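Side-chain contacts in adenylate kinase (Cryptosporidium parvum Iowa II, PDB 3BE4), which probably catalyses the reversible transfer of a phosphate group from ATP to AMP: residues G61-D66 / L177-K182; G90-R93 / Q97-G100. All blocks are in the same frame, centred on the assembly; numbering follows the deposited sequence.

Overall arrangement
Both contacts border the same adenosine of the bound bis(adenosine)-5'-pentaphosphate, the one carrying atoms N1A, N3A and N6A, and their centres lie about 12 Å apart. Contact 1 (61-66 with 177-182) serves its ribose and N3A from the backbone, whereas contact 2 (90-93 with 97-100) reads the N1A and N6A edge and reaches the phosphates through R93. In sequence both segments of contact 2 fall between those of contact 1. They also touch directly: D66 OD1 lies 2.8 Å from Q97 NE2, a probable hydrogen bond, and F63 CE1 packs 3.4 Å from R93 CD.

Contact 1: G61-D66 / L177-K182; sequences GNFVGD and LDVFHK. With AP5 (bis(adenosine)-5'-pentaphosphate), chain C.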
# COMPACT_ATOMS: atom_id res chain seq x y z
N GLY A 61 3.67 0.29 -15.21
CA GLY A 61 2.43 0.03 -14.41
C GLY A 61 2.12 -1.40 -14.22
O GLY A 61 1.13 -1.71 -13.53
N ASN A 62 2.93 -2.31 -14.75
CA ASN A 62 2.69 -3.74 -14.61
C ASN A 62 3.18 -4.29 -13.32
O ASN A 62 4.00 -3.63 -12.62
CB ASN A 62 3.40 -4.50 -15.82
CG ASN A 62 2.58 -4.38 -17.11
OD1 ASN A 62 1.52 -5.01 -17.24
ND2 ASN A 62 3.05 -3.53 -18.02
N PHE A 63 2.71 -5.49 -12.98
CA PHE A 63 3.13 -6.17 -11.83
C PHE A 63 4.52 -6.77 -11.94
O PHE A 63 4.85 -7.39 -12.96
CB PHE A 63 2.24 -7.34 -11.43
CG PHE A 63 0.88 -6.92 -11.00
CD1 PHE A 63 0.51 -5.53 -10.79
CD2 PHE A 63 -0.08 -7.93 -10.73
CE1 PHE A 63 -0.82 -5.17 -10.31
CE2 PHE A 63 -1.38 -7.61 -10.29
CZ PHE A 63 -1.75 -6.24 -9.96
N VAL A 64 5.32 -6.70 -10.86
CA VAL A 64 6.51 -7.44 -10.82
C VAL A 64 6.09 -8.87 -10.49
O VAL A 64 4.99 -9.12 -9.98
CB VAL A 64 7.39 -6.79 -9.70
CG1 VAL A 64 8.58 -7.64 -9.31
CG2 VAL A 64 7.81 -5.38 -10.18
N GLY A 65 6.99 -9.82 -10.76
CA GLY A 65 6.73 -11.26 -10.48
C GLY A 65 6.26 -11.63 -9.05
O GLY A 65 6.75 -11.02 -8.04
N ASP A 66 5.29 -12.52 -8.91
CA ASP A 66 4.80 -12.95 -7.60
C ASP A 66 5.93 -13.39 -6.71
O ASP A 66 5.96 -13.07 -5.49
CB ASP A 66 3.87 -14.11 -7.78
CG ASP A 66 2.47 -13.65 -8.31
OD1 ASP A 66 2.01 -12.44 -8.19
OD2 ASP A 66 1.70 -14.54 -8.89
N LEU A 177 -4.54 0.70 -13.25
CA LEU A 177 -5.96 0.48 -13.03
C LEU A 177 -6.42 -0.85 -13.71
O LEU A 177 -7.19 -1.61 -13.10
CB LEU A 177 -6.73 1.66 -13.53
CG LEU A 177 -6.63 2.81 -12.49
CD1 LEU A 177 -7.16 4.09 -13.15
CD2 LEU A 177 -7.41 2.47 -11.29
N ASP A 178 -5.98 -1.09 -14.93
CA ASP A 178 -6.48 -2.28 -15.65
C ASP A 178 -6.08 -3.56 -14.91
O ASP A 178 -6.91 -4.51 -14.66
CB ASP A 178 -5.87 -2.28 -17.03
CG ASP A 178 -6.52 -3.32 -17.93
OD1 ASP A 178 -7.74 -3.37 -17.92
OD2 ASP A 178 -5.79 -4.14 -18.57
N VAL A 179 -4.78 -3.65 -14.55
CA VAL A 179 -4.31 -4.91 -13.87
C VAL A 179 -4.93 -5.00 -12.46
O VAL A 179 -5.21 -6.11 -11.95
CB VAL A 179 -2.77 -5.05 -13.86
CG1 VAL A 179 -2.22 -4.94 -15.33
CG2 VAL A 179 -2.12 -3.85 -13.13
N PHE A 180 -5.14 -3.84 -11.80
CA PHE A 180 -5.89 -3.88 -10.54
C PHE A 180 -7.31 -4.49 -10.68
O PHE A 180 -7.63 -5.44 -9.96
CB PHE A 180 -6.09 -2.48 -9.96
CG PHE A 180 -7.08 -2.48 -8.83
CD1 PHE A 180 -6.71 -2.95 -7.54
CD2 PHE A 180 -8.37 -2.00 -9.00
CE1 PHE A 180 -7.63 -3.01 -6.50
CE2 PHE A 180 -9.26 -1.95 -7.89
CZ PHE A 180 -8.91 -2.55 -6.70
N HIS A 181 -8.08 -4.11 -11.73
CA HIS A 181 -9.43 -4.66 -11.85
C HIS A 181 -9.38 -6.15 -12.25
O HIS A 181 -10.22 -6.90 -11.73
CB HIS A 181 -10.16 -3.79 -12.87
CG HIS A 181 -10.57 -2.45 -12.29
ND1 HIS A 181 -11.42 -2.35 -11.22
CD2 HIS A 181 -10.26 -1.18 -12.65
CE1 HIS A 181 -11.64 -1.08 -10.94
NE2 HIS A 181 -10.97 -0.35 -11.81
N LYS A 182 -8.41 -6.53 -13.11
CA LYS A 182 -8.31 -7.92 -13.56
C LYS A 182 -7.79 -8.88 -12.46
O LYS A 182 -8.29 -10.03 -12.26
CB LYS A 182 -7.41 -7.99 -14.79
CG LYS A 182 -8.14 -7.45 -16.02
CD LYS A 182 -7.15 -7.40 -17.27
CE LYS A 182 -7.82 -6.97 -18.65
NZ LYS A 182 -9.02 -6.10 -18.58
PA AP5 C . 2.77 1.20 -5.21
O1A AP5 C . 3.87 2.17 -4.74
O2A AP5 C . 1.99 0.46 -4.22
O3A AP5 C . 1.79 1.99 -6.19
PB AP5 C . 0.25 1.77 -6.53
O1B AP5 C . -0.14 0.38 -6.35
O2B AP5 C . -0.01 2.49 -7.86
O3B AP5 C . -0.43 2.67 -5.28
PG AP5 C . -0.04 4.10 -4.77
O1G AP5 C . 0.02 5.01 -5.94
O2G AP5 C . 1.13 3.93 -3.89
O3G AP5 C . -1.39 4.35 -3.97
PD AP5 C . -1.76 4.54 -2.39
O1D AP5 C . -0.55 4.32 -1.60
O2D AP5 C . -2.99 3.75 -2.19
O3D AP5 C . -2.23 6.07 -2.36
PE AP5 C . -1.50 7.31 -1.68
O1E AP5 C . -0.17 7.42 -2.22
O2E AP5 C . -1.65 7.28 -0.17
O5F AP5 C . 3.34 0.09 -6.20
C5F AP5 C . 4.27 0.62 -7.16
C4F AP5 C . 4.31 -0.49 -8.28
O4F AP5 C . 5.19 -1.49 -7.82
C3F AP5 C . 3.06 -1.19 -8.66
O3F AP5 C . 2.31 -0.45 -9.60
C2F AP5 C . 3.71 -2.44 -9.29
O2F AP5 C . 4.40 -2.10 -10.55
C1F AP5 C . 4.79 -2.80 -8.28
N9A AP5 C . 4.24 -3.60 -7.22
C8A AP5 C . 4.09 -3.13 -5.89
N7A AP5 C . 3.58 -4.08 -5.13
C5A AP5 C . 3.44 -5.23 -5.94
C6A AP5 C . 3.02 -6.51 -5.64
N6A AP5 C . 2.47 -6.97 -4.52
N1A AP5 C . 3.03 -7.38 -6.76
C2A AP5 C . 3.53 -6.96 -7.90
N3A AP5 C . 3.96 -5.73 -8.23
C4A AP5 C . 3.98 -4.83 -7.14
O5J AP5 C . -2.45 8.47 -2.13
C5J AP5 C . -2.45 8.94 -3.57
C4J AP5 C . -2.75 10.45 -3.49
O4J AP5 C . -4.04 10.78 -2.95
C3J AP5 C . -1.65 11.22 -2.75
O3J AP5 C . -1.43 12.45 -3.41
C2J AP5 C . -2.41 11.47 -1.49
O2J AP5 C . -1.95 12.66 -0.85
C1J AP5 C . -3.81 11.76 -1.79
N9B AP5 C . -4.84 11.39 -0.87
C8B AP5 C . -4.83 10.32 0.03
N7B AP5 C . -6.02 10.29 0.65
C5B AP5 C . -6.79 11.31 0.17
C6B AP5 C . -8.17 11.66 0.33
N6B AP5 C . -8.93 10.98 1.19
N1B AP5 C . -8.64 12.74 -0.37
C2B AP5 C . -7.83 13.37 -1.31
N3B AP5 C . -6.53 13.03 -1.57
C4B AP5 C . -6.03 11.93 -0.90
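F63 meets V179 through one corner of its ring: CE1 lies 3.4 Å from CG2 of V179, and CB of V179 stands over one face of the ring, 4.0 Å above the plane. The two side chains pass antiparallel, and the valine lies over the rim of the ring rather than its centre. A compact, apolar residue suits this place on helix 170-184, since its CB and the methyl CG2 are what meet the phenyl; the other methyl, CG1, is a loose neighbour of N62, 4.2 Å from its OD1. The ring of F63 gets there because CG stands anti to the carbonyl carbon (chi1 -66°), which carries it across to the helix while the backbone stays beside the nucleotide.

That backbone does the polar work. The carbonyl O of N62 accepts a 2.6 Å hydrogen bond from ribose O2F of the ligand, and V64 N donates to adenine N3A at 3.1 Å. Such recognition by main-chain atoms belongs to the loop between helices 52-60 and 66-78, in the part of the adenylate kinase fold that receives AMP; here it holds one adenosine of the two-headed ligand.

Further out, G61 ends helix 52-60 in a Schellman motif, with a positive phi of 93° that suits a residue lacking a side chain. The amide ND2 of N62 is bonded to OG of S60, and the side chain of V64 packs on I57 and I58 of the same helix.

Contact 2: G90-R93 / Q97-G100; sequences GFPR and QAEG. With AP5 (bis(adenosine)-5'-pentaphosphate), chain C.
Q97 and F91 lie with amide and ring planes only 7° apart, their side chains crossing at a slant, and OE1 of Q97 comes to 3.4 Å from CD1 of F91. The glutamine chain is extended beyond CG, which delivers its amide to the adenine of the ligand. There the two ends act as a matched pair: NE2 donates to N1A, and OE1 accepts from the exocyclic N6A at 3.0 Å with a nearly straight N-H...O angle of 163°. Glutamine suits the position because one group offers both a donor and an acceptor to that edge of adenine. OE1 takes a second hydrogen bond from R93 N at 2.9 Å, the donor standing well above the carbonyl plane, while NE2 is also bonded to D66 OD1.

This is the loop from strand 86-89 of the central parallel sheet into helix 95-108 in the P-loop NTPase fold of adenylate kinase, and it contains a cis peptide before P92. The carbonyl of G90 accepts from N6A too, so the amino group is gripped by two oxygens.

R93 lies across one face of the adenine, CG over C6A and NE 3.3 Å from C5A of the ligand. Bent at chi3 (79°), it ends in a guanidinium tilted against the base, with N9A over one face near the rim. Its NE bonds to G90 O at 2.9 Å, steadying the group, while NH1 and NH2 both donate to phosphate O1B, a good match for arginine's positive charge. P92 packs against helix 95-108, its CB 3.5 Å from A98 N and 3.7 Å from Q97 CB; the small A98 packs in turn on L187, F190 and Y191 of helix 186-192.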
# COMPACT_ATOMS: atom_id res chain seq x y z
N GLY A 90 -0.82 -2.76 -0.71
CA GLY A 90 -0.42 -3.12 -2.11
C GLY A 90 0.04 -4.55 -2.22
O GLY A 90 0.76 -4.87 -3.15
N PHE A 91 -0.09 -5.31 -1.15
CA PHE A 91 0.29 -6.76 -1.16
C PHE A 91 -0.66 -7.36 -0.19
O PHE A 91 -0.83 -6.82 0.91
CB PHE A 91 1.76 -6.96 -0.65
CG PHE A 91 2.11 -8.39 -0.51
CD1 PHE A 91 2.74 -9.08 -1.56
CD2 PHE A 91 1.70 -9.08 0.61
CE1 PHE A 91 2.98 -10.49 -1.42
CE2 PHE A 91 1.99 -10.48 0.73
CZ PHE A 91 2.57 -11.17 -0.29
N PRO A 92 -1.16 -8.51 -0.48
CA PRO A 92 -1.08 -9.16 -1.84
C PRO A 92 -1.82 -8.42 -2.93
O PRO A 92 -2.78 -7.74 -2.62
CB PRO A 92 -1.86 -10.53 -1.62
CG PRO A 92 -2.68 -10.27 -0.46
CD PRO A 92 -1.95 -9.30 0.47
N ARG A 93 -1.48 -8.62 -4.20
CA ARG A 93 -2.28 -7.97 -5.19
C ARG A 93 -2.64 -8.99 -6.27
O ARG A 93 -3.24 -8.63 -7.24
CB ARG A 93 -1.64 -6.52 -5.59
CG ARG A 93 -0.42 -6.59 -6.32
CD ARG A 93 -0.23 -5.21 -6.92
NE ARG A 93 0.30 -4.24 -5.91
CZ ARG A 93 0.32 -2.94 -6.17
NH1 ARG A 93 -0.20 -2.36 -7.26
NH2 ARG A 93 0.93 -2.17 -5.22
N GLN A 97 -0.20 -14.45 -4.69
CA GLN A 97 0.44 -13.73 -3.48
C GLN A 97 -0.36 -13.94 -2.24
O GLN A 97 0.25 -14.03 -1.18
CB GLN A 97 0.50 -12.27 -3.80
CG GLN A 97 1.55 -12.00 -4.87
CD GLN A 97 1.63 -10.48 -5.27
OE1 GLN A 97 1.19 -9.65 -4.48
NE2 GLN A 97 2.08 -10.17 -6.53
N ALA A 98 -1.69 -13.93 -2.33
CA ALA A 98 -2.57 -14.18 -1.14
C ALA A 98 -2.30 -15.62 -0.57
O ALA A 98 -2.22 -15.81 0.63
CB ALA A 98 -4.07 -14.06 -1.49
N GLU A 99 -2.22 -16.57 -1.49
CA GLU A 99 -1.96 -17.96 -1.05
C GLU A 99 -0.55 -18.04 -0.44
O GLU A 99 -0.34 -18.83 0.50
CB GLU A 99 -2.11 -18.92 -2.26
CG GLU A 99 -3.53 -18.92 -2.85
CD GLU A 99 -3.64 -19.63 -4.16
OE1 GLU A 99 -2.65 -19.64 -4.98
OE2 GLU A 99 -4.80 -20.12 -4.39
N GLY A 100 0.42 -17.32 -1.02
CA GLY A 100 1.81 -17.36 -0.57
C GLY A 100 1.81 -16.74 0.81
O GLY A 100 2.44 -17.25 1.71
PA AP5 C . 2.77 1.20 -5.21
O1A AP5 C . 3.87 2.17 -4.74
O2A AP5 C . 1.99 0.46 -4.22
O3A AP5 C . 1.79 1.99 -6.19
PB AP5 C . 0.25 1.77 -6.53
O1B AP5 C . -0.14 0.38 -6.35
O2B AP5 C . -0.01 2.49 -7.86
O3B AP5 C . -0.43 2.67 -5.28
PG AP5 C . -0.04 4.10 -4.77
O1G AP5 C . 0.02 5.01 -5.94
O2G AP5 C . 1.13 3.93 -3.89
O3G AP5 C . -1.39 4.35 -3.97
PD AP5 C . -1.76 4.54 -2.39
O1D AP5 C . -0.55 4.32 -1.60
O2D AP5 C . -2.99 3.75 -2.19
O3D AP5 C . -2.23 6.07 -2.36
PE AP5 C . -1.50 7.31 -1.68
O1E AP5 C . -0.17 7.42 -2.22
O2E AP5 C . -1.65 7.28 -0.17
O5F AP5 C . 3.34 0.09 -6.20
C5F AP5 C . 4.27 0.62 -7.16
C4F AP5 C . 4.31 -0.49 -8.28
O4F AP5 C . 5.19 -1.49 -7.82
C3F AP5 C . 3.06 -1.19 -8.66
O3F AP5 C . 2.31 -0.45 -9.60
C2F AP5 C . 3.71 -2.44 -9.29
O2F AP5 C . 4.40 -2.10 -10.55
C1F AP5 C . 4.79 -2.80 -8.28
N9A AP5 C . 4.24 -3.60 -7.22
C8A AP5 C . 4.09 -3.13 -5.89
N7A AP5 C . 3.58 -4.08 -5.13
C5A AP5 C . 3.44 -5.23 -5.94
C6A AP5 C . 3.02 -6.51 -5.64
N6A AP5 C . 2.47 -6.97 -4.52
N1A AP5 C . 3.03 -7.38 -6.76
C2A AP5 C . 3.53 -6.96 -7.90
N3A AP5 C . 3.96 -5.73 -8.23
C4A AP5 C . 3.98 -4.83 -7.14
O5J AP5 C . -2.45 8.47 -2.13
C5J AP5 C . -2.45 8.94 -3.57
C4J AP5 C . -2.75 10.45 -3.49
O4J AP5 C . -4.04 10.78 -2.95
C3J AP5 C . -1.65 11.22 -2.75
O3J AP5 C . -1.43 12.45 -3.41
C2J AP5 C . -2.41 11.47 -1.49
O2J AP5 C . -1.95 12.66 -0.85
C1J AP5 C . -3.81 11.76 -1.79
N9B AP5 C . -4.84 11.39 -0.87
C8B AP5 C . -4.83 10.32 0.03
N7B AP5 C . -6.02 10.29 0.65
C5B AP5 C . -6.79 11.31 0.17
C6B AP5 C . -8.17 11.66 0.33
N6B AP5 C . -8.93 10.98 1.19
N1B AP5 C . -8.64 12.74 -0.37
C2B AP5 C . -7.83 13.37 -1.31
N3B AP5 C . -6.53 13.03 -1.57
C4B AP5 C . -6.03 11.93 -0.90